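Local structure of glutathione S-transferase-3 (Necator americanus, 3W8S) at residues Q20-A25 with R69-K74. The protein probably conjugates glutathione to electrophilic compounds, as a sigma-class glutathione transferase that binds glutathione in its thioredoxin-like domain. Numbering follows the deposited sequence.
Sequences QIFVLA and RFVAKK
Ile21 and Val71 meet at the heart of a purely apolar contact between segments 20-25 and 69-74 of helices 16-25 and 64-75, nearly parallel (11°), whose axes come within 9.7 Å of each other. The two branched side chains touch through methyl groups: Ile21 CG2 lies 3.4 Å from Val71 CG1, tighter than usual for two carbons. The longer branch of Ile21 reaches Ala72 instead, with CD1 4.2 Å from CB of Ala72, so the two branches of isoleucine serve two neighbours. The small methyl of Ala72 probably leaves room for Ile21 to approach the backbone, with CG2 3.9 Å from Ala72 N.

An aromatic contact adds to this. With chi1 at 176°, Val71 turns both methyls to Phe22, and CG1 also to Ile21. Phe22 offers a flat face on which Val71 CG1 rests in a CH-pi contact, 4.1 Å from the ring centroid and 16° off the normal. The second methyl of Val71, CG2, on the same side of the ring, comes 3.8 Å from Phe22 CZ.

Beyond the pair, Leu54 of the sheet touches Phe22 and Val71, while Phe155 of helix 155-170 packs on Ile21 and Ala72. The helices therefore lie side by side on the sheet of the thioredoxin-like domain, against the helical domain. With no hydrogen bond or salt bridge across it, the interface depends on buried hydrocarbon and on shape.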
loop_
_atom_site.group_PDB
_atom_site.type_symbol
_atom_site.label_atom_id
_atom_site.label_comp_id
_atom_site.label_asym_id
_atom_site.label_seq_id
_atom_site.Cartn_x
_atom_site.Cartn_y
_atom_site.Cartn_z
ATOM N N GLN A 20 10.647 -14.993 2.611
ATOM C CA GLN A 20 9.870 -16.253 2.617
ATOM C C GLN A 20 9.335 -16.626 1.223
ATOM O O GLN A 20 9.181 -17.836 0.918
ATOM C CB GLN A 20 8.719 -16.186 3.608
ATOM C CG GLN A 20 9.249 -15.983 5.014
ATOM C CD GLN A 20 8.166 -15.951 6.061
ATOM O OE1 GLN A 20 6.997 -16.137 5.725
ATOM N NE2 GLN A 20 8.554 -15.778 7.369
ATOM N N ILE A 21 9.016 -15.626 0.395
ATOM C CA ILE A 21 8.637 -15.910 -1.004
ATOM C C ILE A 21 9.798 -16.548 -1.803
ATOM O O ILE A 21 9.596 -17.574 -2.486
ATOM C CB ILE A 21 8.075 -14.702 -1.742
ATOM C CG1 ILE A 21 6.757 -14.232 -1.057
ATOM C CG2 ILE A 21 7.792 -15.064 -3.210
ATOM C CD1 ILE A 21 6.475 -12.737 -1.317
ATOM N N PHE A 22 10.988 -16.004 -1.643
ATOM C CA PHE A 22 12.212 -16.633 -2.236
ATOM C C PHE A 22 12.374 -18.041 -1.685
ATOM O O PHE A 22 12.638 -18.972 -2.458
ATOM C CB PHE A 22 13.479 -15.827 -1.935
ATOM C CG PHE A 22 13.632 -14.607 -2.778
ATOM C CD1 PHE A 22 13.718 -14.710 -4.167
ATOM C CD2 PHE A 22 13.750 -13.348 -2.200
ATOM C CE1 PHE A 22 13.824 -13.551 -4.970
ATOM C CE2 PHE A 22 13.884 -12.195 -2.996
ATOM C CZ PHE A 22 13.968 -12.295 -4.390
ATOM N N VAL A 23 12.190 -18.204 -0.376
ATOM C CA VAL A 23 12.288 -19.550 0.252
ATOM C C VAL A 23 11.335 -20.572 -0.401
ATOM O O VAL A 23 11.773 -21.666 -0.889
ATOM C CB VAL A 23 12.122 -19.505 1.782
ATOM C CG1 VAL A 23 11.915 -20.916 2.339
ATOM C CG2 VAL A 23 13.341 -18.852 2.409
ATOM N N LEU A 24 10.071 -20.203 -0.510
ATOM C CA LEU A 24 9.103 -21.072 -1.106
ATOM C C LEU A 24 9.396 -21.368 -2.560
ATOM O O LEU A 24 9.030 -22.461 -3.062
ATOM C CB LEU A 24 7.679 -20.425 -1.017
ATOM C CG LEU A 24 7.051 -20.357 0.405
ATOM C CD1 LEU A 24 5.823 -19.426 0.360
ATOM C CD2 LEU A 24 6.566 -21.654 1.026
ATOM N N ALA A 25 9.990 -20.399 -3.258
ATOM C CA ALA A 25 10.247 -20.568 -4.678
ATOM C C ALA A 25 11.484 -21.429 -4.821
ATOM O O ALA A 25 11.755 -21.858 -5.903
ATOM C CB ALA A 25 10.501 -19.210 -5.347
ATOM N N ARG A 69 5.049 -8.206 -4.003
ATOM C CA ARG A 69 4.159 -8.486 -5.135
ATOM C C ARG A 69 4.945 -8.895 -6.398
ATOM O O ARG A 69 4.574 -9.843 -7.074
ATOM C CB ARG A 69 3.155 -7.301 -5.474
ATOM C CG ARG A 69 2.174 -7.655 -6.592
ATOM C CD ARG A 69 1.248 -6.494 -6.956
ATOM N NE ARG A 69 0.611 -6.097 -5.712
ATOM C CZ ARG A 69 0.903 -5.041 -4.966
ATOM N NH1 ARG A 69 1.840 -4.123 -5.305
ATOM N NH2 ARG A 69 0.259 -4.953 -3.848
ATOM N N PHE A 70 5.967 -8.134 -6.715
ATOM C CA PHE A 70 6.813 -8.431 -7.857
ATOM C C PHE A 70 7.360 -9.894 -7.803
ATOM O O PHE A 70 7.224 -10.639 -8.793
ATOM C CB PHE A 70 8.009 -7.476 -7.902
ATOM C CG PHE A 70 8.987 -7.783 -9.039
ATOM C CD1 PHE A 70 8.653 -7.489 -10.360
ATOM C CD2 PHE A 70 10.242 -8.344 -8.768
ATOM C CE1 PHE A 70 9.536 -7.793 -11.421
ATOM C CE2 PHE A 70 11.126 -8.671 -9.817
ATOM C CZ PHE A 70 10.779 -8.373 -11.158
ATOM N N VAL A 71 7.965 -10.275 -6.665
ATOM C CA VAL A 71 8.547 -11.627 -6.468
ATOM C C VAL A 71 7.417 -12.691 -6.444
ATOM O O VAL A 71 7.546 -13.782 -7.095
ATOM C CB VAL A 71 9.407 -11.632 -5.171
ATOM C CG1 VAL A 71 9.957 -12.997 -4.852
ATOM C CG2 VAL A 71 10.683 -10.781 -5.456
ATOM N N ALA A 72 6.339 -12.405 -5.707
ATOM C CA ALA A 72 5.236 -13.358 -5.668
ATOM C C ALA A 72 4.709 -13.606 -7.084
ATOM O O ALA A 72 4.346 -14.727 -7.383
ATOM C CB ALA A 72 4.115 -12.875 -4.778
ATOM N N LYS A 73 4.646 -12.582 -7.945
ATOM C CA LYS A 73 4.047 -12.781 -9.276
ATOM C C LYS A 73 5.052 -13.649 -10.107
ATOM O O LYS A 73 4.616 -14.511 -10.892
ATOM C CB LYS A 73 3.713 -11.447 -10.059
ATOM C CG LYS A 73 2.368 -10.682 -9.683
ATOM C CD LYS A 73 2.118 -9.243 -10.349
ATOM C CE LYS A 73 0.887 -8.464 -9.848
ATOM N NZ LYS A 73 -0.090 -9.226 -8.906
ATOM N N LYS A 74 6.351 -13.445 -9.938
ATOM C CA LYS A 74 7.366 -14.237 -10.672
ATOM C C LYS A 74 7.234 -15.697 -10.281
ATOM O O LYS A 74 7.370 -16.574 -11.131
ATOM C CB LYS A 74 8.816 -13.827 -10.344
ATOM C CG LYS A 74 9.198 -12.459 -10.881
ATOM C CD LYS A 74 9.605 -12.525 -12.367
ATOM C CE LYS A 74 9.982 -11.121 -12.893
ATOM N NZ LYS A 74 9.965 -11.041 -14.401
#